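Local coordinates for protein ATP-dependent helicase FUN30 (Saccharomyces cerevisiae S288c, PDB 5GN1) that couples ATP hydrolysis to nucleosome remodelling and promotes DNA end resection at double-strand breaks, this chain being the C-terminal part of its ATPase domain, at residues H52-L58 with I306-K312; I65-E69 with L116-I120; S209-V214 with F279-F283; K318-L322 with M350-I354. All coordinates share one frame; numbering follows the deposited sequence.

Contact 1: residues H52-L58 with I306-K312; sequences HIQYCEL and ITTLITK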
loop_
_atom_site.group_PDB
_atom_site.type_symbol
_atom_site.label_atom_id
_atom_site.label_comp_id
_atom_site.label_asym_id
_atom_site.label_seq_id
_atom_site.Cartn_x
_atom_site.Cartn_y
_atom_site.Cartn_z
ATOM N N HIS A 52 -5.825 17.207 7.600
ATOM C CA HIS A 52 -4.437 17.594 7.795
ATOM C C HIS A 52 -3.568 16.764 6.863
ATOM O O HIS A 52 -3.965 15.684 6.416
ATOM C CB HIS A 52 -3.965 17.360 9.247
ATOM C CG HIS A 52 -4.974 17.734 10.293
ATOM N ND1 HIS A 52 -5.048 18.999 10.838
ATOM C CD2 HIS A 52 -5.939 17.003 10.906
ATOM C CE1 HIS A 52 -6.021 19.036 11.736
ATOM N NE2 HIS A 52 -6.581 17.839 11.792
ATOM N N ILE A 53 -2.366 17.263 6.590
ATOM C CA ILE A 53 -1.346 16.526 5.849
ATOM C C ILE A 53 -0.197 16.256 6.804
ATOM O O ILE A 53 0.259 17.165 7.504
ATOM C CB ILE A 53 -0.844 17.309 4.620
ATOM C CG1 ILE A 53 -1.988 17.648 3.651
ATOM C CG2 ILE A 53 0.334 16.570 3.939
ATOM C CD1 ILE A 53 -2.775 16.487 3.156
ATOM N N GLN A 54 0.268 15.017 6.851
ATOM C CA GLN A 54 1.448 14.672 7.629
ATOM C C GLN A 54 2.523 14.203 6.667
ATOM O O GLN A 54 2.334 13.204 5.964
ATOM C CB GLN A 54 1.149 13.585 8.657
ATOM C CG GLN A 54 2.379 13.094 9.404
ATOM C CD GLN A 54 3.095 14.190 10.178
ATOM O OE1 GLN A 54 2.569 14.706 11.158
ATOM N NE2 GLN A 54 4.313 14.537 9.744
ATOM N N TYR A 55 3.640 14.925 6.622
ATOM C CA TYR A 55 4.692 14.581 5.681
ATOM C C TYR A 55 5.603 13.500 6.250
ATOM O O TYR A 55 5.852 13.439 7.456
ATOM C CB TYR A 55 5.490 15.829 5.285
ATOM C CG TYR A 55 4.728 16.708 4.303
ATOM C CD1 TYR A 55 4.520 16.287 2.996
ATOM C CD2 TYR A 55 4.212 17.950 4.682
ATOM C CE1 TYR A 55 3.822 17.058 2.089
ATOM C CE2 TYR A 55 3.511 18.744 3.773
ATOM C CZ TYR A 55 3.328 18.291 2.470
ATOM O OH TYR A 55 2.639 19.048 1.537
ATOM N N CYS A 56 6.065 12.622 5.361
ATOM C CA CYS A 56 6.916 11.487 5.678
ATOM C C CYS A 56 8.151 11.580 4.792
ATOM O O CYS A 56 8.114 12.193 3.725
ATOM C CB CYS A 56 6.183 10.122 5.438
ATOM S SG CYS A 56 4.471 10.113 6.039
ATOM N N GLU A 57 9.206 10.918 5.168
ATOM C CA GLU A 57 10.361 10.898 4.324
ATOM C C GLU A 57 10.598 9.493 3.819
ATOM O O GLU A 57 10.185 8.554 4.409
ATOM C CB GLU A 57 11.592 11.252 5.128
ATOM C CG GLU A 57 11.789 12.694 5.593
ATOM C CD GLU A 57 12.017 13.715 4.471
ATOM O OE1 GLU A 57 11.434 14.767 4.544
ATOM O OE2 GLU A 57 12.763 13.479 3.534
ATOM N N LEU A 58 11.285 9.395 2.714
ATOM C CA LEU A 58 11.802 8.126 2.224
ATOM C C LEU A 58 12.966 7.684 3.103
ATOM O O LEU A 58 13.975 8.390 3.198
ATOM C CB LEU A 58 12.267 8.272 0.773
ATOM C CG LEU A 58 11.262 8.624 -0.332
ATOM C CD1 LEU A 58 11.977 9.112 -1.594
ATOM C CD2 LEU A 58 10.410 7.393 -0.656
ATOM N N ILE A 306 -8.817 14.110 10.275
ATOM C CA ILE A 306 -8.415 13.286 9.139
ATOM C C ILE A 306 -6.998 13.678 8.749
ATOM O O ILE A 306 -6.710 14.862 8.557
ATOM C CB ILE A 306 -9.390 13.454 7.960
ATOM C CG1 ILE A 306 -10.794 13.009 8.366
ATOM C CG2 ILE A 306 -8.913 12.684 6.731
ATOM C CD1 ILE A 306 -11.832 14.006 8.036
ATOM N N THR A 307 -6.102 12.695 8.662
ATOM C CA THR A 307 -4.705 12.956 8.340
ATOM C C THR A 307 -4.295 12.110 7.138
ATOM O O THR A 307 -4.454 10.883 7.156
ATOM C CB THR A 307 -3.799 12.668 9.547
ATOM O OG1 THR A 307 -4.191 13.511 10.642
ATOM C CG2 THR A 307 -2.315 12.933 9.205
ATOM N N THR A 308 -3.769 12.760 6.101
ATOM C CA THR A 308 -3.250 12.070 4.924
ATOM C C THR A 308 -1.731 12.041 4.996
ATOM O O THR A 308 -1.096 13.084 5.190
ATOM C CB THR A 308 -3.707 12.754 3.638
ATOM O OG1 THR A 308 -5.132 12.740 3.587
ATOM C CG2 THR A 308 -3.160 12.015 2.413
ATOM N N LEU A 309 -1.162 10.840 4.890
ATOM C CA LEU A 309 0.280 10.654 4.919
ATOM C C LEU A 309 0.838 10.896 3.528
ATOM O O LEU A 309 0.367 10.297 2.559
ATOM C CB LEU A 309 0.637 9.232 5.364
ATOM C CG LEU A 309 0.083 8.792 6.711
ATOM C CD1 LEU A 309 0.658 7.431 7.103
ATOM C CD2 LEU A 309 0.421 9.846 7.739
ATOM N N ILE A 310 1.847 11.761 3.430
ATOM C CA ILE A 310 2.418 12.152 2.146
ATOM C C ILE A 310 3.932 12.088 2.257
ATOM O O ILE A 310 4.528 12.794 3.081
ATOM C CB ILE A 310 1.974 13.558 1.718
ATOM C CG1 ILE A 310 0.474 13.563 1.450
ATOM C CG2 ILE A 310 2.757 14.012 0.472
ATOM C CD1 ILE A 310 -0.035 14.793 0.713
ATOM N N THR A 311 4.555 11.241 1.435
ATOM C CA THR A 311 6.006 11.166 1.395
ATOM C C THR A 311 6.564 12.354 0.614
ATOM O O THR A 311 6.178 12.597 -0.539
ATOM C CB THR A 311 6.461 9.847 0.785
ATOM O OG1 THR A 311 6.122 8.774 1.687
ATOM C CG2 THR A 311 7.973 9.868 0.577
ATOM N N LYS A 312 7.453 13.104 1.261
ATOM C CA LYS A 312 8.081 14.264 0.643
ATOM C C LYS A 312 9.100 13.822 -0.399
ATOM O O LYS A 312 9.726 12.764 -0.274
ATOM C CB LYS A 312 8.783 15.120 1.699
ATOM C CG LYS A 312 8.115 16.452 2.009
ATOM C CD LYS A 312 8.850 17.143 3.167
ATOM C CE LYS A 312 8.698 18.652 3.116
ATOM N NZ LYS A 312 9.636 19.320 4.070
HETATM O O HOH W 1 -6.100 14.657 4.693
HETATM O O HOH W 2 11.751 11.875 1.316
#

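Contact 2: residues I65-E69 with L116-I120; sequences IYDKE and LFRNI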
loop_
_atom_site.group_PDB
_atom_site.type_symbol
_atom_site.label_atom_id
_atom_site.label_comp_id
_atom_site.label_asym_id
_atom_site.label_seq_id
_atom_site.Cartn_x
_atom_site.Cartn_y
_atom_site.Cartn_z
ATOM N N ILE A 65 15.263 2.150 -3.696
ATOM C CA ILE A 65 14.239 1.610 -4.590
ATOM C C ILE A 65 13.662 2.711 -5.471
ATOM O O ILE A 65 13.503 2.536 -6.684
ATOM C CB ILE A 65 13.133 0.911 -3.775
ATOM C CG1 ILE A 65 13.677 -0.317 -3.045
ATOM C CG2 ILE A 65 11.954 0.552 -4.670
ATOM C CD1 ILE A 65 12.688 -0.941 -2.070
ATOM N N TYR A 66 13.333 3.865 -4.876
ATOM C CA TYR A 66 12.771 4.968 -5.648
ATOM C C TYR A 66 13.737 5.430 -6.740
ATOM O O TYR A 66 13.333 5.654 -7.889
ATOM C CB TYR A 66 12.411 6.127 -4.703
ATOM C CG TYR A 66 11.407 7.107 -5.259
ATOM C CD1 TYR A 66 11.808 8.167 -6.047
ATOM C CD2 TYR A 66 10.050 6.976 -4.980
ATOM C CE1 TYR A 66 10.890 9.063 -6.567
ATOM C CE2 TYR A 66 9.133 7.865 -5.480
ATOM C CZ TYR A 66 9.558 8.908 -6.282
ATOM O OH TYR A 66 8.647 9.795 -6.804
ATOM N N ASP A 67 15.020 5.580 -6.394
ATOM C CA ASP A 67 16.013 6.051 -7.356
ATOM C C ASP A 67 16.159 5.076 -8.525
ATOM O O ASP A 67 16.311 5.504 -9.673
ATOM C CB ASP A 67 17.364 6.253 -6.665
ATOM C CG ASP A 67 17.410 7.495 -5.767
ATOM O OD1 ASP A 67 16.536 8.380 -5.885
ATOM O OD2 ASP A 67 18.350 7.581 -4.940
ATOM N N LYS A 68 16.119 3.767 -8.250
ATOM C CA LYS A 68 16.127 2.766 -9.321
ATOM C C LYS A 68 14.959 2.971 -10.277
ATOM O O LYS A 68 15.126 2.924 -11.501
ATOM C CB LYS A 68 16.072 1.351 -8.743
ATOM C CG LYS A 68 17.401 0.739 -8.356
ATOM C CD LYS A 68 17.213 -0.691 -7.837
ATOM C CE LYS A 68 16.213 -0.755 -6.679
ATOM N NZ LYS A 68 16.277 -2.025 -5.876
ATOM N N GLU A 69 13.753 3.167 -9.731
ATOM C CA GLU A 69 12.587 3.394 -10.580
ATOM C C GLU A 69 12.717 4.685 -11.372
ATOM O O GLU A 69 12.288 4.757 -12.535
ATOM C CB GLU A 69 11.310 3.432 -9.736
ATOM C CG GLU A 69 10.916 2.092 -9.162
ATOM C CD GLU A 69 10.646 1.048 -10.241
ATOM O OE1 GLU A 69 10.126 1.411 -11.324
ATOM O OE2 GLU A 69 10.980 -0.129 -10.003
ATOM N N LEU A 116 6.825 -3.876 -0.622
ATOM C CA LEU A 116 6.029 -3.969 -1.836
ATOM C C LEU A 116 6.883 -4.311 -3.049
ATOM O O LEU A 116 6.382 -4.279 -4.177
ATOM C CB LEU A 116 5.288 -2.650 -2.087
ATOM C CG LEU A 116 4.283 -2.224 -1.015
ATOM C CD1 LEU A 116 3.818 -0.788 -1.283
ATOM C CD2 LEU A 116 3.118 -3.218 -0.952
ATOM N N PHE A 117 8.156 -4.615 -2.818
ATOM C CA PHE A 117 9.124 -4.928 -3.861
ATOM C C PHE A 117 9.895 -6.164 -3.437
ATOM O O PHE A 117 9.949 -6.509 -2.257
ATOM C CB PHE A 117 10.118 -3.775 -4.096
ATOM C CG PHE A 117 9.480 -2.518 -4.601
ATOM C CD1 PHE A 117 8.854 -1.647 -3.723
ATOM C CD2 PHE A 117 9.509 -2.201 -5.950
ATOM C CE1 PHE A 117 8.252 -0.492 -4.176
ATOM C CE2 PHE A 117 8.909 -1.041 -6.413
ATOM C CZ PHE A 117 8.286 -0.185 -5.527
ATOM N N ARG A 118 10.508 -6.828 -4.409
ATOM C CA ARG A 118 11.385 -7.950 -4.127
ATOM C C ARG A 118 12.820 -7.434 -4.198
ATOM O O ARG A 118 13.319 -7.129 -5.288
ATOM C CB ARG A 118 11.191 -9.089 -5.136
ATOM C CG ARG A 118 12.040 -10.333 -4.826
ATOM C CD ARG A 118 11.667 -11.540 -5.719
ATOM N NE ARG A 118 12.043 -11.354 -7.119
ATOM C CZ ARG A 118 13.250 -11.623 -7.621
ATOM N NH1 ARG A 118 14.218 -12.081 -6.834
ATOM N NH2 ARG A 118 13.491 -11.433 -8.915
ATOM N N ASN A 119 13.444 -7.268 -3.035
ATOM C CA ASN A 119 14.883 -7.082 -2.844
ATOM C C ASN A 119 15.581 -7.923 -1.798
ATOM O O ASN A 119 16.734 -8.317 -1.977
ATOM C CB ASN A 119 15.045 -5.639 -2.346
ATOM C CG ASN A 119 14.741 -4.613 -3.402
ATOM O OD1 ASN A 119 15.531 -4.376 -4.325
ATOM N ND2 ASN A 119 13.590 -3.981 -3.271
ATOM N N ILE A 120 14.862 -8.261 -0.725
ATOM C CA ILE A 120 15.447 -9.107 0.308
ATOM C C ILE A 120 15.512 -10.514 -0.269
ATOM O O ILE A 120 16.541 -11.199 -0.181
ATOM C CB ILE A 120 14.604 -9.049 1.594
ATOM C CG1 ILE A 120 14.683 -7.632 2.189
ATOM C CG2 ILE A 120 15.048 -10.103 2.592
ATOM C CD1 ILE A 120 13.717 -7.408 3.338
HETATM O O HOH W 3 13.511 -2.822 -5.953
#

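Contact 3: residues S209-V214 with F279-F283; sequences SLFTQV and FDQSF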
loop_
_atom_site.group_PDB
_atom_site.type_symbol
_atom_site.label_atom_id
_atom_site.label_comp_id
_atom_site.label_asym_id
_atom_site.label_seq_id
_atom_site.Cartn_x
_atom_site.Cartn_y
_atom_site.Cartn_z
ATOM N N SER A 209 -6.448 2.429 2.909
ATOM C CA SER A 209 -5.438 2.325 1.862
ATOM C C SER A 209 -6.075 1.855 0.564
ATOM O O SER A 209 -7.016 1.058 0.569
ATOM C CB SER A 209 -4.299 1.354 2.229
ATOM O OG SER A 209 -3.362 1.278 1.161
ATOM N N LEU A 210 -5.537 2.346 -0.552
ATOM C CA LEU A 210 -5.959 1.872 -1.863
ATOM C C LEU A 210 -5.326 0.541 -2.230
ATOM O O LEU A 210 -5.688 -0.034 -3.263
ATOM C CB LEU A 210 -5.629 2.909 -2.947
ATOM C CG LEU A 210 -6.647 4.043 -3.107
ATOM C CD1 LEU A 210 -6.125 5.120 -4.042
ATOM C CD2 LEU A 210 -7.976 3.500 -3.611
ATOM N N PHE A 211 -4.412 0.035 -1.407
ATOM C CA PHE A 211 -3.624 -1.152 -1.717
ATOM C C PHE A 211 -3.914 -2.213 -0.667
ATOM O O PHE A 211 -3.612 -2.011 0.515
ATOM C CB PHE A 211 -2.125 -0.830 -1.729
ATOM C CG PHE A 211 -1.703 0.113 -2.818
ATOM C CD1 PHE A 211 -1.691 1.484 -2.607
ATOM C CD2 PHE A 211 -1.293 -0.376 -4.056
ATOM C CE1 PHE A 211 -1.292 2.359 -3.620
ATOM C CE2 PHE A 211 -0.884 0.486 -5.070
ATOM C CZ PHE A 211 -0.886 1.855 -4.854
ATOM N N THR A 212 -4.481 -3.345 -1.092
ATOM C CA THR A 212 -4.646 -4.456 -0.155
ATOM C C THR A 212 -3.307 -4.991 0.328
ATOM O O THR A 212 -3.206 -5.469 1.464
ATOM C CB THR A 212 -5.466 -5.588 -0.783
ATOM O OG1 THR A 212 -4.941 -5.903 -2.076
ATOM C CG2 THR A 212 -6.930 -5.178 -0.906
ATOM N N GLN A 213 -2.264 -4.908 -0.512
ATOM C CA GLN A 213 -0.921 -5.306 -0.082
ATOM C C GLN A 213 -0.432 -4.467 1.092
ATOM O O GLN A 213 0.294 -4.963 1.968
ATOM C CB GLN A 213 0.062 -5.172 -1.238
ATOM C CG GLN A 213 -0.104 -6.138 -2.391
ATOM C CD GLN A 213 0.810 -5.752 -3.550
ATOM O OE1 GLN A 213 0.633 -4.701 -4.177
ATOM N NE2 GLN A 213 1.795 -6.588 -3.827
ATOM N N VAL A 214 -0.775 -3.179 1.101
ATOM C CA VAL A 214 -0.444 -2.342 2.251
ATOM C C VAL A 214 -1.215 -2.792 3.488
ATOM O O VAL A 214 -0.651 -2.858 4.583
ATOM C CB VAL A 214 -0.688 -0.857 1.922
ATOM C CG1 VAL A 214 -0.706 0.003 3.204
ATOM C CG2 VAL A 214 0.376 -0.350 0.939
ATOM N N PHE A 279 -3.728 6.384 4.465
ATOM C CA PHE A 279 -2.339 5.946 4.369
ATOM C C PHE A 279 -1.743 6.339 3.026
ATOM O O PHE A 279 -0.546 6.642 2.940
ATOM C CB PHE A 279 -2.237 4.444 4.598
ATOM C CG PHE A 279 -0.834 3.954 4.839
ATOM C CD1 PHE A 279 -0.282 3.984 6.116
ATOM C CD2 PHE A 279 -0.069 3.447 3.794
ATOM C CE1 PHE A 279 1.014 3.535 6.342
ATOM C CE2 PHE A 279 1.222 2.977 4.016
ATOM C CZ PHE A 279 1.762 3.021 5.293
ATOM N N ASP A 280 -2.566 6.383 1.986
ATOM C CA ASP A 280 -2.110 6.762 0.655
ATOM C C ASP A 280 -3.302 7.368 -0.062
ATOM O O ASP A 280 -4.405 6.815 -0.012
ATOM C CB ASP A 280 -1.542 5.552 -0.110
ATOM C CG ASP A 280 -2.464 4.331 -0.048
ATOM O OD1 ASP A 280 -3.398 4.254 -0.879
ATOM O OD2 ASP A 280 -2.262 3.466 0.848
ATOM N N GLN A 281 -3.099 8.521 -0.680
ATOM C CA GLN A 281 -4.268 9.228 -1.158
ATOM C C GLN A 281 -4.717 8.688 -2.511
ATOM O O GLN A 281 -3.970 8.029 -3.233
ATOM C CB GLN A 281 -3.992 10.728 -1.241
ATOM C CG GLN A 281 -2.978 11.104 -2.288
ATOM C CD GLN A 281 -2.467 12.522 -2.108
ATOM O OE1 GLN A 281 -1.256 12.769 -2.197
ATOM N NE2 GLN A 281 -3.379 13.459 -1.842
ATOM N N SER A 282 -5.974 8.955 -2.826
ATOM C CA SER A 282 -6.534 8.662 -4.128
ATOM C C SER A 282 -6.350 9.856 -5.058
ATOM O O SER A 282 -6.310 11.012 -4.620
ATOM C CB SER A 282 -8.021 8.324 -4.001
ATOM O OG SER A 282 -8.618 8.173 -5.275
ATOM N N PHE A 283 -6.229 9.566 -6.359
ATOM C CA PHE A 283 -6.183 10.648 -7.338
ATOM C C PHE A 283 -7.535 11.328 -7.493
ATOM O O PHE A 283 -7.588 12.448 -8.008
ATOM C CB PHE A 283 -5.698 10.136 -8.698
ATOM C CG PHE A 283 -5.413 11.236 -9.700
ATOM C CD1 PHE A 283 -4.226 11.956 -9.642
ATOM C CD2 PHE A 283 -6.325 11.537 -10.707
ATOM C CE1 PHE A 283 -3.955 12.970 -10.565
ATOM C CE2 PHE A 283 -6.062 12.543 -11.632
ATOM C CZ PHE A 283 -4.874 13.258 -11.558
#

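Contact 4: residues K318-L322 with M350-I354; sequences KIHQL and MLEDI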
loop_
_atom_site.group_PDB
_atom_site.type_symbol
_atom_site.label_atom_id
_atom_site.label_comp_id
_atom_site.label_asym_id
_atom_site.label_seq_id
_atom_site.Cartn_x
_atom_site.Cartn_y
_atom_site.Cartn_z
ATOM N N LYS A 318 3.171 15.168 -6.223
ATOM C CA LYS A 318 2.548 15.481 -7.508
ATOM C C LYS A 318 1.090 15.053 -7.536
ATOM O O LYS A 318 0.236 15.750 -8.099
ATOM C CB LYS A 318 3.314 14.798 -8.644
ATOM C CG LYS A 318 4.763 15.207 -8.729
ATOM C CD LYS A 318 4.864 16.703 -8.839
ATOM C CE LYS A 318 6.121 17.228 -8.171
ATOM N NZ LYS A 318 6.153 18.714 -8.244
ATOM N N ILE A 319 0.787 13.893 -6.951
ATOM C CA ILE A 319 -0.597 13.430 -6.927
ATOM C C ILE A 319 -1.459 14.343 -6.057
ATOM O O ILE A 319 -2.607 14.646 -6.402
ATOM C CB ILE A 319 -0.641 11.958 -6.472
ATOM C CG1 ILE A 319 -0.085 11.076 -7.596
ATOM C CG2 ILE A 319 -2.070 11.534 -6.069
ATOM C CD1 ILE A 319 0.054 9.619 -7.231
ATOM N N HIS A 320 -0.916 14.818 -4.935
ATOM C CA HIS A 320 -1.666 15.754 -4.097
ATOM C C HIS A 320 -1.984 17.047 -4.847
ATOM O O HIS A 320 -3.090 17.586 -4.726
ATOM C CB HIS A 320 -0.876 16.055 -2.821
ATOM C CG HIS A 320 -1.615 16.903 -1.827
ATOM N ND1 HIS A 320 -2.904 16.626 -1.419
ATOM C CD2 HIS A 320 -1.242 18.020 -1.157
ATOM C CE1 HIS A 320 -3.295 17.537 -0.545
ATOM N NE2 HIS A 320 -2.305 18.395 -0.369
ATOM N N GLN A 321 -1.025 17.555 -5.634
ATOM C CA GLN A 321 -1.223 18.818 -6.350
ATOM C C GLN A 321 -2.274 18.692 -7.441
ATOM O O GLN A 321 -3.081 19.605 -7.640
ATOM C CB GLN A 321 0.089 19.292 -6.980
ATOM C CG GLN A 321 1.167 19.731 -6.011
ATOM C CD GLN A 321 2.558 19.700 -6.635
ATOM O OE1 GLN A 321 2.721 19.877 -7.852
ATOM N NE2 GLN A 321 3.565 19.444 -5.805
ATOM N N LEU A 322 -2.259 17.582 -8.179
ATOM C CA LEU A 322 -3.015 17.449 -9.418
ATOM C C LEU A 322 -4.306 16.663 -9.275
ATOM O O LEU A 322 -5.058 16.565 -10.251
ATOM C CB LEU A 322 -2.143 16.791 -10.486
ATOM C CG LEU A 322 -1.019 17.690 -11.002
ATOM C CD1 LEU A 322 0.110 16.836 -11.514
ATOM C CD2 LEU A 322 -1.544 18.618 -12.092
ATOM N N MET A 350 0.962 12.221 -18.029
ATOM C CA MET A 350 1.204 13.546 -17.458
ATOM C C MET A 350 2.095 13.480 -16.215
ATOM O O MET A 350 2.998 14.313 -16.039
ATOM C CB MET A 350 -0.122 14.212 -17.122
ATOM C CG MET A 350 0.038 15.440 -16.250
ATOM S SD MET A 350 -1.389 15.687 -15.195
ATOM C CE MET A 350 -1.203 14.356 -14.016
ATOM N N LEU A 351 1.851 12.512 -15.329
ATOM C CA LEU A 351 2.699 12.378 -14.149
ATOM C C LEU A 351 4.126 12.021 -14.532
ATOM O O LEU A 351 5.083 12.552 -13.951
ATOM C CB LEU A 351 2.106 11.342 -13.188
ATOM C CG LEU A 351 0.942 11.917 -12.376
ATOM C CD1 LEU A 351 0.120 10.834 -11.675
ATOM C CD2 LEU A 351 1.488 12.929 -11.354
ATOM N N GLU A 352 4.297 11.133 -15.519
ATOM C CA GLU A 352 5.649 10.787 -15.950
ATOM C C GLU A 352 6.366 12.000 -16.544
ATOM O O GLU A 352 7.571 12.186 -16.324
ATOM C CB GLU A 352 5.614 9.632 -16.955
ATOM C CG GLU A 352 7.002 9.082 -17.221
ATOM C CD GLU A 352 7.065 8.104 -18.375
ATOM O OE1 GLU A 352 6.189 8.143 -19.259
ATOM O OE2 GLU A 352 8.009 7.300 -18.384
ATOM N N ASP A 353 5.654 12.811 -17.277
ATOM C CA ASP A 353 6.261 13.980 -17.853
ATOM C C ASP A 353 6.729 14.948 -16.748
ATOM O O ASP A 353 7.835 15.388 -16.776
ATOM C CB ASP A 353 5.309 14.708 -18.777
ATOM C CG ASP A 353 4.962 13.921 -20.028
ATOM O OD1 ASP A 353 5.602 12.942 -20.316
ATOM O OD2 ASP A 353 4.028 14.288 -20.697
ATOM N N ILE A 354 5.867 15.241 -15.788
ATOM C CA ILE A 354 6.191 16.172 -14.706
ATOM C C ILE A 354 7.424 15.699 -13.948
ATOM O O ILE A 354 8.350 16.475 -13.685
ATOM C CB ILE A 354 4.978 16.335 -13.777
ATOM C CG1 ILE A 354 3.850 17.014 -14.544
ATOM C CG2 ILE A 354 5.351 17.099 -12.511
ATOM C CD1 ILE A 354 2.548 16.972 -13.843
#

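Contact 1: residues H52-L58 with I306-K312
Ile310 is the main bump on one face of this strand pair, and two residues of strand 49-56 make the hollow that takes it. Its CD1 branch lies against Ile53 CG2 at 3.7 Å, while CG2 rests at Tyr55 CE1, 3.6 Å away. With CG1 anti to the carbonyl carbon (chi1 -66°), CD1 is carried to Ile53 and CG2 is left to Tyr55. Ile53 CG2 also sits 3.7 Å above one face of the Tyr55 ring, offset toward its rim, and the Lys312 side chain crosses that of Tyr55 at about a right angle, with Lys312 CG 3.7 Å from Tyr55 CD1. Strands 49-56 and 304-311 run parallel, 31° apart, at the edge of the six-stranded parallel sheet of the second RecA-like lobe of this SNF2-family ATPase, with 49-56 as an outermost strand. Six backbone hydrogen bonds join them, from His52 N with Ile306 O to Lys312 N with Cys56 O, among them Gln54 N to Thr308 O at 2.9 Å and 173°. On the other face Gln54 CB rests against both Thr307 CG2, 3.6 Å away, and Leu309 CD2, and the Cys56 SG lies by Leu309 CB; Lys186 and Ala189 of helix 185-200 cover the cysteine. An alanine in place of Ile310 would probably open a gap beside Ile53 CG2 and take away one of the aliphatic groups packed on the Tyr55 ring. Farther along, the Thr311 CG2 methyl meets Leu58 CG at 3.6 Å. A water there bridges Glu57 OE2, Leu58 N and Lys312 O.

Contact 2: residues I65-E69 with L116-I120
This is a small contact near the surface, in which one turn of helix 60-82 meets the irregular segment 116-120 that leads from helix 100-110 toward helix 123-133. Its apolar half is a CH-pi contact of Ile65 with Phe117. The CG2 methyl of Ile65 stands over the centre of the ring, 3.6 Å from the Phe117 ring centroid and 2° off the normal, and is therefore almost equally far from all six ring carbons. In Ile65, CG2 is anti to the backbone N, while CG1 stands beside that N (chi1 -65°) and carries CD1 toward Asn119, 3.4 Å from its ND2. One turn later Glu69 brings its OE2 to 4.2 Å from Phe117 CE2, and its side chain also touches Ala106 and Leu107 of helix 100-110. Phe117 in turn packs on Ala110 of that helix, and the ring thus touches both helices. The polar half lies at the outer side. The Lys68 chain, bent at chi3 (-55°), comes to Asn119 from the opposite direction, with NZ 2.9 Å from OD1. A water accepts from both Lys68 NZ and Asn119 ND2, each at 2.9 Å, and so spans the ammonium and the amide. Asp157 holds the loop by accepting from the backbone N of Asn119 and of Ile120. With one methyl seated on a ring and one lysine reaching an amide, the chemistry implies a small attachment, part dispersion of a methyl over a ring and part polar, with water sharing the link between ammonium and amide.

Contact 3: residues S209-V214 with F279-F283
The carboxylate of Asp280 is gripped at both oxygens by segment 209-214: Ser209 OG donates to OD2 in a very short bond of 2.5 Å, and Leu210 N donates to OD1 at 2.9 Å. The latter bond is fairly straight, 164° at the hydrogen, and uses the syn lone pair of OD1. The segments lie at and just past the C-terminal ends of neighbouring parallel strands, 205-209 and 275-278, in the helicase C-terminal RecA-like lobe, so the aspartate ties together two loops at the C-terminal end of the sheet. Ser209 OG has a second role, accepting from Phe211 N at 3.0 Å in an ST turn just ahead of helix 212-224. In Asp280, CG lies between the backbone N and the carbonyl carbon (chi1 48°), a position that points the carboxylate at Ser209 and Leu210. An alanine at Asp280 is likely to leave Ser209 OG and Leu210 N without their buried acceptor and the two loops less firmly joined. The Phe211 ring turns its edge to the carboxylate, the planes 67° apart, with CD1 3.7 Å from Asp280 OD1. Phe211 also touches Met105 and Arg108 of helix 100-110. Apolar contacts flank the polar centre. The Leu210 CD1 methyl rests on the backbone of the other loop, 3.6 Å from Ser282 CA, and on the other flank Val214 CG1 meets the Phe279 ring obliquely, 3.6 Å from CD2.

Contact 4: residues K318-L322 with M350-I354
Helices 315-322 and 345-359 pass each other at a steep angle, their short segments 121° apart in direction and 11.4 Å apart at closest approach, so side chains must bridge the space between the backbones. Leu322, in the last turn of its helix, carries much of this. Its CD1 methyl points at Ile354, tip to tip, and lies 3.4 Å from Ile354 CD1, tighter than usual for two carbons. The same Leu322 CD1 meets the end of Met350 at 3.8 Å from CE, again tip to tip. The bend of the methionine at chi3 (72°) turns that CE toward the leucine. Leu351 CD2, 4.1 Å from the Leu322 methyl, brings a third side chain of helix 345-359 to it. This is helix-helix packing at the C-terminal end of the chain: helix 315-322 follows the last strand of the RecA-like sheet, and helix 345-359 comes after a partly unmodelled connection to lie across it. Leu351 works with both branches, CD2 against Lys318 CB at 3.8 Å and CD1 by Ile319 CG1 at 4.1 Å, where the two side chains cross at about a right angle. Ile319 and Leu351 both also touch helix 100-110, through Arg108 and Ile104. Lys318 contributes its aliphatic part: the chain, bent at chi2 and chi3, lays CD against Ile354 CG2 at 3.7 Å, and its NZ goes on to a salt bridge with Glu358, one turn farther along helix 345-359. Asp353 forms a salt bridge with Lys77 and Glu352 a hydrogen bond with His76, both of helix 60-82.

In the fold
From the N terminus, strand 49-56 opens contact 1, which closes only at strand 304-311 and encloses most of the chain. Within that long loop, contact 2 joins helix 60-82 to the segment at 116-120, and contact 3 later joins the C-terminal ends of strands 205-209 and 275-278 and the turns beyond; these two follow in series. Contact 4 opens after contact 1 has closed and brings the C-terminal helix 345-359 onto helix 315-322. The contacts also touch one another: Leu309 packs on Phe279, Leu116 on Gln213 and Val214, Leu58 on Tyr66, His320 on Ile310 and Ile53, and Phe283 and Gln281 on Ile319. Together they link the parallel sheet to its flanking helices.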